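Local coordinates for protein 2-dehydro-3-deoxyphosphogluconate aldolase (Vibrio fischeri, PDB 3NZR) that belongs to the KDGP aldolase family of the TIM-barrel clan and assembles from two copies of its chain, at residues 14-19 with 241-246; 24-29 with 57-62; 47-52 with 79-84; 144-149 with 175-180. One frame throughout, in Å; residues are numbered along the deposited sequence.

How the contacts relate
All four contacts belong to one TIM barrel. Contact 1 ties its first strand to the last helix, bringing together the two ends of the chain, so the segments of the other three lie between its own in sequence. Contacts 2, 3 and 4 each join two helices of the outer layer. Contact 2 touches contact 1 through Ile29, against Val18 and Leu19. Contacts 2 and 3 use the two ends of helix 49-61, their centres about 19 Å apart. Contact 4 lies across the barrel from contact 2, about 34 Å between centres, and borders the second subunit. A bound magnesium ion lies about 10 Å from the side chain of Thr243 in contact 1.

Contact 1: residues 14-19 with 241-246; sequences VCLNVL and DMTKKL
Thr243 OG1 is gripped twice: it is hydrogen-bonded to Leu239 O, one turn earlier in its own helix, and to Tyr200 OH from helix 200-209. With its polar end held there, the residue turns its methyl group to Val14, which lies just before the first strand (16-19) of the TIM barrel, and the contact of this lead-in and the start of the strand with the C-terminal helix 233-247 becomes an apolar one. The two side chains point at each other tip to tip. Thr243 CG2 comes within 3.8 Å of Val14 CB and within 3.8 Å of Val14 CG1, while Val14 CG2 lies a little farther from the same methyl, at 4.1 Å. The threonine torsion explains the division of labour: at chi1 -60° the hydroxyl stands beside the backbone N, and CG2, anti to that nitrogen, is left to face the valine.

Leu16 adds a second, looser touch, passing Thr243 in the opposite direction and also packing on Tyr200 and Val37. All three touching residues are buried, and the threonine hydroxyl is satisfied by its two partners. The segment 14-19 is also fixed from its flanks: Leu16 shares backbone hydrogen bonds with His36 and Leu38, whereas Cys15 pairs with Ile215 and Asn17 with Pro217 and Ile219, consistent with the closure of a TIM barrel, where the last wall segment pairs with the first. Against this wall the helix adds the hydroxyl-to-methyl approach of Thr243 OG1 to Leu16 CD2, 4.1 Å apart.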
loop_
_atom_site.group_PDB
_atom_site.type_symbol
_atom_site.label_atom_id
_atom_site.label_comp_id
_atom_site.label_asym_id
_atom_site.label_seq_id
_atom_site.Cartn_x
_atom_site.Cartn_y
_atom_site.Cartn_z
ATOM N N VAL A 14 13.140 -3.970 -23.330
ATOM C CA VAL A 14 13.299 -5.232 -22.556
ATOM C C VAL A 14 14.587 -5.145 -21.721
ATOM O O VAL A 14 15.644 -4.851 -22.229
ATOM C CB VAL A 14 13.369 -6.428 -23.505
ATOM C CG1 VAL A 14 13.578 -7.790 -22.731
ATOM C CG2 VAL A 14 12.162 -6.460 -24.427
ATOM N N CYS A 15 14.488 -5.422 -20.433
ATOM C CA CYS A 15 15.648 -5.663 -19.591
ATOM C C CYS A 15 15.488 -7.051 -18.867
ATOM O O CYS A 15 14.472 -7.322 -18.202
ATOM C CB CYS A 15 15.702 -4.571 -18.580
ATOM S SG CYS A 15 17.157 -4.573 -17.593
ATOM N N LEU A 16 16.442 -7.947 -19.058
ATOM C CA LEU A 16 16.423 -9.292 -18.461
ATOM C C LEU A 16 16.655 -9.229 -16.914
ATOM O O LEU A 16 17.348 -8.347 -16.396
ATOM C CB LEU A 16 17.558 -10.128 -19.058
ATOM C CG LEU A 16 17.595 -10.236 -20.561
ATOM C CD1 LEU A 16 18.860 -10.983 -21.034
ATOM C CD2 LEU A 16 16.300 -10.858 -21.130
ATOM N N ASN A 17 16.031 -10.134 -16.189
ATOM C CA ASN A 17 16.246 -10.201 -14.756
ATOM C C ASN A 17 16.543 -11.661 -14.455
ATOM O O ASN A 17 15.691 -12.527 -14.720
ATOM C CB ASN A 17 15.020 -9.728 -14.008
ATOM C CG ASN A 17 15.270 -9.577 -12.492
ATOM O OD1 ASN A 17 16.015 -10.292 -11.928
ATOM N ND2 ASN A 17 14.680 -8.600 -11.898
ATOM N N VAL A 18 17.742 -11.901 -13.944
ATOM C CA VAL A 18 18.303 -13.208 -13.720
ATOM C C VAL A 18 19.048 -13.114 -12.364
ATOM O O VAL A 18 19.478 -12.023 -11.950
ATOM C CB VAL A 18 19.260 -13.665 -14.841
ATOM C CG1 VAL A 18 18.559 -13.550 -16.225
ATOM C CG2 VAL A 18 20.520 -12.831 -14.847
ATOM N N LEU A 19 19.173 -14.262 -11.702
ATOM C CA LEU A 19 19.814 -14.362 -10.443
ATOM C C LEU A 19 21.305 -14.478 -10.642
ATOM O O LEU A 19 21.758 -14.957 -11.697
ATOM C CB LEU A 19 19.330 -15.625 -9.730
ATOM C CG LEU A 19 17.844 -15.654 -9.304
ATOM C CD1 LEU A 19 17.592 -16.866 -8.372
ATOM C CD2 LEU A 19 17.454 -14.271 -8.655
ATOM N N ASP A 241 20.303 -12.425 -27.473
ATOM C CA ASP A 241 20.209 -12.524 -28.923
ATOM C C ASP A 241 18.749 -12.771 -29.361
ATOM O O ASP A 241 18.288 -12.206 -30.335
ATOM C CB ASP A 241 21.101 -13.632 -29.427
ATOM C CG ASP A 241 22.597 -13.238 -29.478
ATOM O OD1 ASP A 241 22.958 -12.035 -29.340
ATOM O OD2 ASP A 241 23.408 -14.178 -29.646
HETATM N N MSE A 242 18.034 -13.618 -28.615
HETATM C CA MSE A 242 16.614 -13.805 -28.823
HETATM C C MSE A 242 15.846 -12.502 -28.693
HETATM O O MSE A 242 14.933 -12.228 -29.489
HETATM C CB MSE A 242 16.028 -14.838 -27.844
HETATM C CG MSE A 242 16.424 -16.250 -28.159
HETATM SE SE MSE A 242 15.663 -17.547 -26.830
HETATM C CE MSE A 242 16.307 -19.232 -27.679
ATOM N N THR A 243 16.247 -11.680 -27.735
ATOM C CA THR A 243 15.575 -10.411 -27.546
ATOM C C THR A 243 15.835 -9.477 -28.779
ATOM O O THR A 243 14.918 -8.842 -29.301
ATOM C CB THR A 243 16.025 -9.797 -26.213
ATOM O OG1 THR A 243 15.678 -10.718 -25.140
ATOM C CG2 THR A 243 15.407 -8.395 -25.975
ATOM N N LYS A 244 17.051 -9.500 -29.312
ATOM C CA LYS A 244 17.386 -8.619 -30.450
ATOM C C LYS A 244 16.593 -9.040 -31.666
ATOM O O LYS A 244 16.048 -8.168 -32.383
ATOM C CB LYS A 244 18.874 -8.686 -30.775
ATOM C CG LYS A 244 19.735 -8.219 -29.662
ATOM C CD LYS A 244 21.207 -8.157 -30.050
ATOM C CE LYS A 244 22.037 -7.524 -28.933
ATOM N NZ LYS A 244 23.495 -7.485 -29.283
ATOM N N LYS A 245 16.501 -10.355 -31.860
ATOM C CA LYS A 245 15.679 -10.945 -32.908
ATOM C C LYS A 245 14.176 -10.697 -32.765
ATOM O O LYS A 245 13.477 -10.641 -33.778
ATOM C CB LYS A 245 15.924 -12.435 -33.003
ATOM C CG LYS A 245 15.110 -13.124 -34.089
ATOM C CD LYS A 245 15.574 -14.553 -34.318
ATOM C CE LYS A 245 14.626 -15.293 -35.283
ATOM N NZ LYS A 245 14.652 -16.790 -35.144
ATOM N N LEU A 246 13.677 -10.571 -31.528
ATOM C CA LEU A 246 12.255 -10.330 -31.287
ATOM C C LEU A 246 11.910 -8.916 -31.717
ATOM O O LEU A 246 10.863 -8.675 -32.251
ATOM C CB LEU A 246 11.883 -10.475 -29.788
ATOM C CG LEU A 246 11.651 -11.864 -29.202
ATOM C CD1 LEU A 246 11.585 -11.749 -27.661
ATOM C CD2 LEU A 246 10.393 -12.516 -29.774
#

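Contact 2: residues 24-29 with 57-62; sequences DNAADI and KKYSEV
Ala26 and Tyr59 make the tight part of this contact between two neighbouring outer helices of the TIM barrel. The alanine methyl sits near the plane of the tyrosine ring and abuts the CD1-CE1 edge of the phenol, with Ala26 CB 3.8 Å from Tyr59 CD1 and 4.2 Å from Tyr59 CE1.

Toward solvent the packing is looser and rests on Val62. Its CG2 rests on Ala26 CB, at 4.1 Å, and on the backbone at Ala27 N, at 4.0 Å. At a chi1 of -60° CG1 stands beside the valine's own nitrogen, and CG2 is the branch turned to the alanines. Beside it Ala27 CB and Val62 CB face each other at 4.2 Å. The backbones come nearest on this side, with the CA atoms of Ala27 and Val62 5.4 Å apart, although the side-chain contacts are longer than the one at the ring. Both Ala27 and Val62 are partly exposed, whereas Ala26 and Tyr59 are buried.

The inner side of the contact rests on strand 37-42, which separates the two helices in sequence and lies beneath both: Ala26 packs on Val39, and Tyr59 on Val41. Val23, one turn before Ala26 in helix 23-32, extends the same interface by touching both Tyr59 and Val62.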
loop_
_atom_site.group_PDB
_atom_site.type_symbol
_atom_site.label_atom_id
_atom_site.label_comp_id
_atom_site.label_asym_id
_atom_site.label_seq_id
_atom_site.Cartn_x
_atom_site.Cartn_y
_atom_site.Cartn_z
ATOM N N ASP A 24 31.176 -12.724 -8.870
ATOM C CA ASP A 24 31.920 -12.974 -10.122
ATOM C C ASP A 24 30.946 -13.396 -11.246
ATOM O O ASP A 24 31.061 -12.997 -12.445
ATOM C CB ASP A 24 32.972 -14.066 -9.895
ATOM C CG ASP A 24 33.865 -14.294 -11.125
ATOM O OD1 ASP A 24 34.401 -13.302 -11.674
ATOM O OD2 ASP A 24 34.002 -15.471 -11.555
ATOM N N ASN A 25 29.954 -14.180 -10.835
ATOM C CA ASN A 25 28.902 -14.581 -11.745
ATOM C C ASN A 25 28.191 -13.329 -12.250
ATOM O O ASN A 25 27.878 -13.233 -13.439
ATOM C CB ASN A 25 27.975 -15.558 -11.036
ATOM C CG ASN A 25 26.941 -16.201 -11.949
ATOM O OD1 ASN A 25 25.799 -16.428 -11.518
ATOM N ND2 ASN A 25 27.341 -16.581 -13.146
ATOM N N ALA A 26 27.887 -12.413 -11.326
ATOM C CA ALA A 26 27.242 -11.150 -11.686
ATOM C C ALA A 26 27.998 -10.339 -12.761
ATOM O O ALA A 26 27.388 -9.875 -13.721
ATOM C CB ALA A 26 27.015 -10.284 -10.481
ATOM N N ALA A 27 29.304 -10.184 -12.587
ATOM C CA ALA A 27 30.186 -9.589 -13.623
ATOM C C ALA A 27 30.017 -10.259 -14.974
ATOM O O ALA A 27 29.859 -9.570 -16.007
ATOM C CB ALA A 27 31.655 -9.651 -13.181
ATOM N N ASP A 28 30.061 -11.611 -14.977
ATOM C CA ASP A 28 29.934 -12.367 -16.236
ATOM C C ASP A 28 28.560 -12.173 -16.852
ATOM O O ASP A 28 28.427 -12.051 -18.043
ATOM C CB ASP A 28 30.206 -13.888 -16.051
ATOM C CG ASP A 28 31.676 -14.212 -15.637
ATOM O OD1 ASP A 28 32.521 -13.282 -15.526
ATOM O OD2 ASP A 28 31.958 -15.423 -15.394
ATOM N N ILE A 29 27.528 -12.125 -15.999
ATOM C CA ILE A 29 26.167 -11.974 -16.487
ATOM C C ILE A 29 26.010 -10.614 -17.125
ATOM O O ILE A 29 25.457 -10.506 -18.217
ATOM C CB ILE A 29 25.143 -12.128 -15.332
ATOM C CG1 ILE A 29 25.014 -13.597 -14.912
ATOM C CG2 ILE A 29 23.781 -11.474 -15.708
ATOM C CD1 ILE A 29 24.401 -13.712 -13.449
ATOM N N LYS A 57 26.208 -4.239 -2.051
ATOM C CA LYS A 57 27.056 -3.208 -2.592
ATOM C C LYS A 57 28.132 -3.785 -3.511
ATOM O O LYS A 57 28.459 -3.208 -4.539
ATOM C CB LYS A 57 27.669 -2.389 -1.476
ATOM C CG LYS A 57 26.665 -1.359 -0.833
ATOM C CD LYS A 57 27.362 -0.374 0.136
ATOM C CE LYS A 57 28.264 -1.081 1.164
ATOM N NZ LYS A 57 28.962 -0.154 2.100
ATOM N N LYS A 58 28.660 -4.946 -3.191
ATOM C CA LYS A 58 29.672 -5.551 -4.092
ATOM C C LYS A 58 29.071 -5.961 -5.410
ATOM O O LYS A 58 29.732 -5.934 -6.442
ATOM C CB LYS A 58 30.328 -6.767 -3.459
ATOM C CG LYS A 58 31.204 -6.389 -2.335
ATOM C CD LYS A 58 31.444 -7.527 -1.357
ATOM C CE LYS A 58 32.453 -7.067 -0.276
ATOM N NZ LYS A 58 32.226 -7.802 0.957
ATOM N N TYR A 59 27.826 -6.398 -5.403
ATOM C CA TYR A 59 27.203 -6.727 -6.679
ATOM C C TYR A 59 26.963 -5.431 -7.493
ATOM O O TYR A 59 27.081 -5.402 -8.709
ATOM C CB TYR A 59 25.881 -7.448 -6.442
ATOM C CG TYR A 59 26.026 -8.870 -5.979
ATOM C CD1 TYR A 59 26.005 -9.897 -6.886
ATOM C CD2 TYR A 59 26.145 -9.187 -4.644
ATOM C CE1 TYR A 59 26.111 -11.213 -6.503
ATOM C CE2 TYR A 59 26.245 -10.518 -4.236
ATOM C CZ TYR A 59 26.231 -11.540 -5.201
ATOM O OH TYR A 59 26.359 -12.884 -4.871
ATOM N N SER A 60 26.560 -4.367 -6.805
ATOM C CA SER A 60 26.344 -3.092 -7.477
ATOM C C SER A 60 27.663 -2.594 -8.198
ATOM O O SER A 60 27.627 -2.082 -9.306
ATOM C CB SER A 60 25.818 -2.060 -6.486
ATOM O OG SER A 60 25.779 -0.821 -7.131
ATOM N N GLU A 61 28.810 -2.811 -7.574
ATOM C CA GLU A 61 30.090 -2.384 -8.161
ATOM C C GLU A 61 30.415 -3.001 -9.506
ATOM O O GLU A 61 30.971 -2.340 -10.379
ATOM C CB GLU A 61 31.242 -2.707 -7.227
ATOM C CG GLU A 61 31.128 -2.015 -5.910
ATOM C CD GLU A 61 32.435 -2.034 -5.144
ATOM O OE1 GLU A 61 32.847 -3.134 -4.679
ATOM O OE2 GLU A 61 33.039 -0.937 -5.017
ATOM N N VAL A 62 30.098 -4.270 -9.676
ATOM C CA VAL A 62 30.460 -4.971 -10.890
ATOM C C VAL A 62 29.372 -4.931 -11.937
ATOM O O VAL A 62 29.505 -5.540 -12.986
ATOM C CB VAL A 62 30.866 -6.419 -10.575
ATOM C CG1 VAL A 62 32.103 -6.409 -9.605
ATOM C CG2 VAL A 62 29.685 -7.220 -9.999
#

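Contact 3: residues 47-52 with 79-84; sequences PDVDTA and SMMVSL
The apolar part is a single methyl of Val49 against two side chains of helix 79-89. Val49 CG2 lies 3.9 Å from CG of Met81, a selenomethionine in this model, and 4.0 Å from Leu84 CB. Val49 and Met81 run alongside each other with opposed directions, and Leu84 stands roughly perpendicular to the valine. With chi1 of -165°, Met81 carries its CG anti to the backbone N, which brings that methylene alongside the valine.

The polar part stays within residues 47-52. Asp48 is the N-cap of helix 49-61, and its OD1 takes two bonds from Thr51. The backbone N comes in nearly along the C-O axis, 3.0 Å from OD1 with an N-H...O angle of 158°. Thr51 OG1 donates from the syn side, 27° out of the carboxylate plane and 2.6 Å from Asp48 OD1.

The Val49 packing joins consecutive outer helices of the TIM barrel at the surface, with Leu84 continuing it onto Leu107 of helix 101-108. The chemistry implies a division: between these two segments the contact is van der Waals packing, while the aspartate caps the first turn and probably interacts favourably with the helix dipole.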
loop_
_atom_site.group_PDB
_atom_site.type_symbol
_atom_site.label_atom_id
_atom_site.label_comp_id
_atom_site.label_asym_id
_atom_site.label_seq_id
_atom_site.Cartn_x
_atom_site.Cartn_y
_atom_site.Cartn_z
ATOM N N PRO A 47 21.295 -13.068 6.904
ATOM C CA PRO A 47 20.816 -13.073 8.276
ATOM C C PRO A 47 20.198 -11.796 8.788
ATOM O O PRO A 47 19.384 -11.831 9.678
ATOM C CB PRO A 47 22.102 -13.290 9.048
ATOM C CG PRO A 47 23.074 -12.772 8.246
ATOM C CD PRO A 47 22.742 -12.993 6.872
ATOM N N ASP A 48 20.618 -10.671 8.257
ATOM C CA ASP A 48 20.053 -9.400 8.646
ATOM C C ASP A 48 20.241 -8.329 7.581
ATOM O O ASP A 48 20.936 -8.551 6.626
ATOM C CB ASP A 48 20.587 -8.937 9.996
ATOM C CG ASP A 48 22.060 -8.833 10.040
ATOM O OD1 ASP A 48 22.682 -8.530 9.063
ATOM O OD2 ASP A 48 22.629 -9.054 11.094
ATOM N N VAL A 49 19.655 -7.162 7.805
ATOM C CA VAL A 49 19.651 -6.079 6.828
ATOM C C VAL A 49 21.076 -5.645 6.513
ATOM O O VAL A 49 21.409 -5.490 5.353
ATOM C CB VAL A 49 18.836 -4.862 7.315
ATOM C CG1 VAL A 49 19.124 -3.619 6.512
ATOM C CG2 VAL A 49 17.362 -5.205 7.308
ATOM N N ASP A 50 21.898 -5.453 7.543
ATOM C CA ASP A 50 23.217 -4.881 7.336
ATOM C C ASP A 50 24.153 -5.805 6.574
ATOM O O ASP A 50 24.914 -5.365 5.738
ATOM C CB ASP A 50 23.837 -4.518 8.695
ATOM C CG ASP A 50 23.079 -3.374 9.393
ATOM O OD1 ASP A 50 22.405 -2.543 8.689
ATOM O OD2 ASP A 50 23.166 -3.300 10.651
ATOM N N THR A 51 24.070 -7.083 6.880
ATOM C CA THR A 51 24.828 -8.114 6.182
ATOM C C THR A 51 24.449 -8.182 4.699
ATOM O O THR A 51 25.308 -8.278 3.829
ATOM C CB THR A 51 24.593 -9.470 6.900
ATOM O OG1 THR A 51 25.001 -9.339 8.291
ATOM C CG2 THR A 51 25.372 -10.640 6.248
ATOM N N ALA A 52 23.152 -8.093 4.408
ATOM C CA ALA A 52 22.676 -8.050 2.993
ATOM C C ALA A 52 23.112 -6.715 2.298
ATOM O O ALA A 52 23.558 -6.700 1.165
ATOM C CB ALA A 52 21.183 -8.206 2.969
ATOM N N SER A 79 9.195 -9.110 3.042
ATOM C CA SER A 79 8.827 -7.798 2.463
ATOM C C SER A 79 9.480 -6.638 3.183
ATOM O O SER A 79 10.083 -5.793 2.534
ATOM C CB SER A 79 7.310 -7.638 2.494
ATOM O OG SER A 79 6.940 -6.460 1.861
HETATM N N MSE A 80 9.373 -6.598 4.514
HETATM C CA MSE A 80 9.943 -5.450 5.202
HETATM C C MSE A 80 11.459 -5.416 5.062
HETATM O O MSE A 80 12.072 -4.368 4.920
HETATM C CB MSE A 80 9.508 -5.382 6.644
HETATM C CG MSE A 80 10.040 -4.167 7.365
HETATM SE SE MSE A 80 9.607 -2.341 6.561
HETATM C CE MSE A 80 7.695 -2.229 7.248
HETATM N N MSE A 81 12.085 -6.577 5.072
HETATM C CA MSE A 81 13.511 -6.599 4.942
HETATM C C MSE A 81 13.956 -6.100 3.603
HETATM O O MSE A 81 14.939 -5.405 3.502
HETATM C CB MSE A 81 14.042 -8.014 5.178
HETATM C CG MSE A 81 15.540 -8.065 5.422
HETATM SE SE MSE A 81 16.130 -9.907 5.752
HETATM C CE MSE A 81 15.697 -10.030 7.710
ATOM N N VAL A 82 13.205 -6.433 2.533
ATOM C CA VAL A 82 13.524 -5.899 1.247
ATOM C C VAL A 82 13.401 -4.405 1.213
ATOM O O VAL A 82 14.231 -3.786 0.630
ATOM C CB VAL A 82 12.642 -6.583 0.117
ATOM C CG1 VAL A 82 12.767 -5.738 -1.181
ATOM C CG2 VAL A 82 13.089 -8.032 -0.079
ATOM N N SER A 83 12.393 -3.785 1.866
ATOM C CA SER A 83 12.233 -2.415 1.876
ATOM C C SER A 83 13.385 -1.785 2.614
ATOM O O SER A 83 13.937 -0.799 2.099
ATOM C CB SER A 83 10.937 -2.021 2.614
ATOM O OG SER A 83 9.735 -2.373 1.899
ATOM N N LEU A 84 13.756 -2.301 3.787
ATOM C CA LEU A 84 14.836 -1.689 4.594
ATOM C C LEU A 84 16.184 -1.859 3.874
ATOM O O LEU A 84 16.996 -0.965 3.827
ATOM C CB LEU A 84 14.952 -2.374 5.944
ATOM C CG LEU A 84 13.757 -2.127 6.843
ATOM C CD1 LEU A 84 13.865 -2.993 8.094
ATOM C CD2 LEU A 84 13.745 -0.670 7.247
#

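Contact 4: residues 144-149 with 175-180; sequences VPVETA and FACVAK
Val146 meets Cys177 and Val178 without any flat group between them; the aromatic ring of this region, Phe175, packs instead on Leu189, Pro191, Ile203 and Ile206. What carries the contact is a forked valine at the start of helix 146-155, set against two consecutive residues of helix 172-184. Val146 CG2 is 3.9 Å from Val178 CG2 and 4.2 Å from Val178 CG1, the two side chains crossing obliquely. The other branch reaches less closely, Val146 CG1 lying 4.3 Å from Cys177 SG. With chi1 at 65° the fork is turned so that CG2, anti to the backbone N, faces Val178 and CG1 faces Cys177.

The two helices flank strand 160-163 in sequence and are neighbours on the outside of the TIM barrel. Val178 also packs on Leu189 of strand 188-191, and Val146 on Val128 of the two-stranded antiparallel sheet of 127-129 and 143-145. Pro145, the last residue of strand 143-145, is the N-cap of helix 146-155, and its carbonyl O accepts from Ala149 N at 2.9 Å. The second subunit lies close by, where Thr148 OG1 is hydrogen-bonded to Glu140 O of that chain. Between the helices themselves the chemistry is methyl against methyl and methyl against sulfur, implying modest apolar packing and burial rather than directional bonding.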
loop_
_atom_site.group_PDB
_atom_site.type_symbol
_atom_site.label_atom_id
_atom_site.label_comp_id
_atom_site.label_asym_id
_atom_site.label_seq_id
_atom_site.Cartn_x
_atom_site.Cartn_y
_atom_site.Cartn_z
ATOM N N VAL A 144 -9.408 -9.395 -7.757
ATOM C CA VAL A 144 -9.908 -8.133 -8.235
ATOM C C VAL A 144 -9.639 -7.956 -9.714
ATOM O O VAL A 144 -8.811 -8.671 -10.331
ATOM C CB VAL A 144 -9.204 -6.971 -7.477
ATOM C CG1 VAL A 144 -9.346 -7.152 -6.008
ATOM C CG2 VAL A 144 -7.722 -6.924 -7.903
ATOM N N PRO A 145 -10.296 -6.966 -10.305
ATOM C CA PRO A 145 -10.101 -6.767 -11.719
ATOM C C PRO A 145 -8.655 -6.323 -12.004
ATOM O O PRO A 145 -8.108 -5.497 -11.242
ATOM C CB PRO A 145 -11.086 -5.629 -12.031
ATOM C CG PRO A 145 -12.087 -5.715 -11.059
ATOM C CD PRO A 145 -11.386 -6.103 -9.787
ATOM N N VAL A 146 -8.045 -6.852 -13.057
ATOM C CA VAL A 146 -6.649 -6.540 -13.344
ATOM C C VAL A 146 -6.459 -5.015 -13.538
ATOM O O VAL A 146 -5.469 -4.401 -13.050
ATOM C CB VAL A 146 -6.053 -7.396 -14.553
ATOM C CG1 VAL A 146 -6.695 -7.101 -15.829
ATOM C CG2 VAL A 146 -4.513 -7.142 -14.649
ATOM N N GLU A 147 -7.435 -4.389 -14.189
ATOM C CA GLU A 147 -7.373 -2.936 -14.352
ATOM C C GLU A 147 -7.245 -2.221 -13.025
ATOM O O GLU A 147 -6.479 -1.256 -12.902
ATOM C CB GLU A 147 -8.603 -2.419 -15.134
ATOM C CG GLU A 147 -8.755 -3.054 -16.576
ATOM C CD GLU A 147 -9.554 -4.424 -16.653
ATOM O OE1 GLU A 147 -9.834 -5.074 -15.597
ATOM O OE2 GLU A 147 -9.891 -4.857 -17.814
ATOM N N THR A 148 -7.988 -2.672 -12.018
ATOM C CA THR A 148 -8.003 -1.951 -10.749
ATOM C C THR A 148 -6.762 -2.273 -9.979
ATOM O O THR A 148 -6.219 -1.457 -9.246
ATOM C CB THR A 148 -9.198 -2.352 -9.999
ATOM O OG1 THR A 148 -10.294 -2.129 -10.881
ATOM C CG2 THR A 148 -9.415 -1.575 -8.769
ATOM N N ALA A 149 -6.291 -3.489 -10.095
ATOM C CA ALA A 149 -4.968 -3.821 -9.456
ATOM C C ALA A 149 -3.825 -2.940 -9.991
ATOM O O ALA A 149 -2.978 -2.519 -9.244
ATOM C CB ALA A 149 -4.640 -5.333 -9.706
ATOM N N PHE A 175 -2.459 -14.264 -19.007
ATOM C CA PHE A 175 -1.294 -13.414 -19.188
ATOM C C PHE A 175 -1.538 -12.444 -20.292
ATOM O O PHE A 175 -1.248 -11.270 -20.156
ATOM C CB PHE A 175 -0.048 -14.253 -19.504
ATOM C CG PHE A 175 1.190 -13.447 -19.817
ATOM C CD1 PHE A 175 1.789 -12.644 -18.840
ATOM C CD2 PHE A 175 1.803 -13.520 -21.053
ATOM C CE1 PHE A 175 2.926 -11.947 -19.113
ATOM C CE2 PHE A 175 3.000 -12.809 -21.320
ATOM C CZ PHE A 175 3.563 -12.032 -20.326
ATOM N N ALA A 176 -2.052 -12.934 -21.432
ATOM C CA ALA A 176 -2.371 -12.047 -22.531
ATOM C C ALA A 176 -3.293 -10.898 -22.084
ATOM O O ALA A 176 -3.117 -9.780 -22.535
ATOM C CB ALA A 176 -3.000 -12.812 -23.706
ATOM N N CYS A 177 -4.257 -11.160 -21.203
ATOM C CA CYS A 177 -5.150 -10.117 -20.721
ATOM C C CYS A 177 -4.418 -9.163 -19.746
ATOM O O CYS A 177 -4.685 -7.970 -19.747
ATOM C CB CYS A 177 -6.320 -10.735 -20.011
ATOM S SG CYS A 177 -7.455 -9.556 -19.279
ATOM N N VAL A 178 -3.462 -9.655 -18.977
ATOM C CA VAL A 178 -2.675 -8.743 -18.123
ATOM C C VAL A 178 -1.805 -7.802 -18.922
ATOM O O VAL A 178 -1.701 -6.597 -18.609
ATOM C CB VAL A 178 -1.870 -9.523 -17.095
ATOM C CG1 VAL A 178 -0.939 -8.556 -16.336
ATOM C CG2 VAL A 178 -2.794 -10.283 -16.194
ATOM N N ALA A 179 -1.189 -8.331 -19.999
ATOM C CA ALA A 179 -0.352 -7.550 -20.901
ATOM C C ALA A 179 -1.219 -6.486 -21.548
ATOM O O ALA A 179 -0.797 -5.342 -21.608
ATOM C CB ALA A 179 0.277 -8.431 -22.015
ATOM N N LYS A 180 -2.411 -6.847 -22.050
ATOM C CA LYS A 180 -3.316 -5.839 -22.633
ATOM C C LYS A 180 -3.644 -4.715 -21.668
ATOM O O LYS A 180 -3.573 -3.517 -22.002
ATOM C CB LYS A 180 -4.614 -6.486 -23.058
ATOM C CG LYS A 180 -5.599 -5.507 -23.766
ATOM C CD LYS A 180 -6.863 -6.237 -24.309
ATOM C CE LYS A 180 -7.470 -5.462 -25.526
ATOM N NZ LYS A 180 -8.517 -6.261 -26.257
#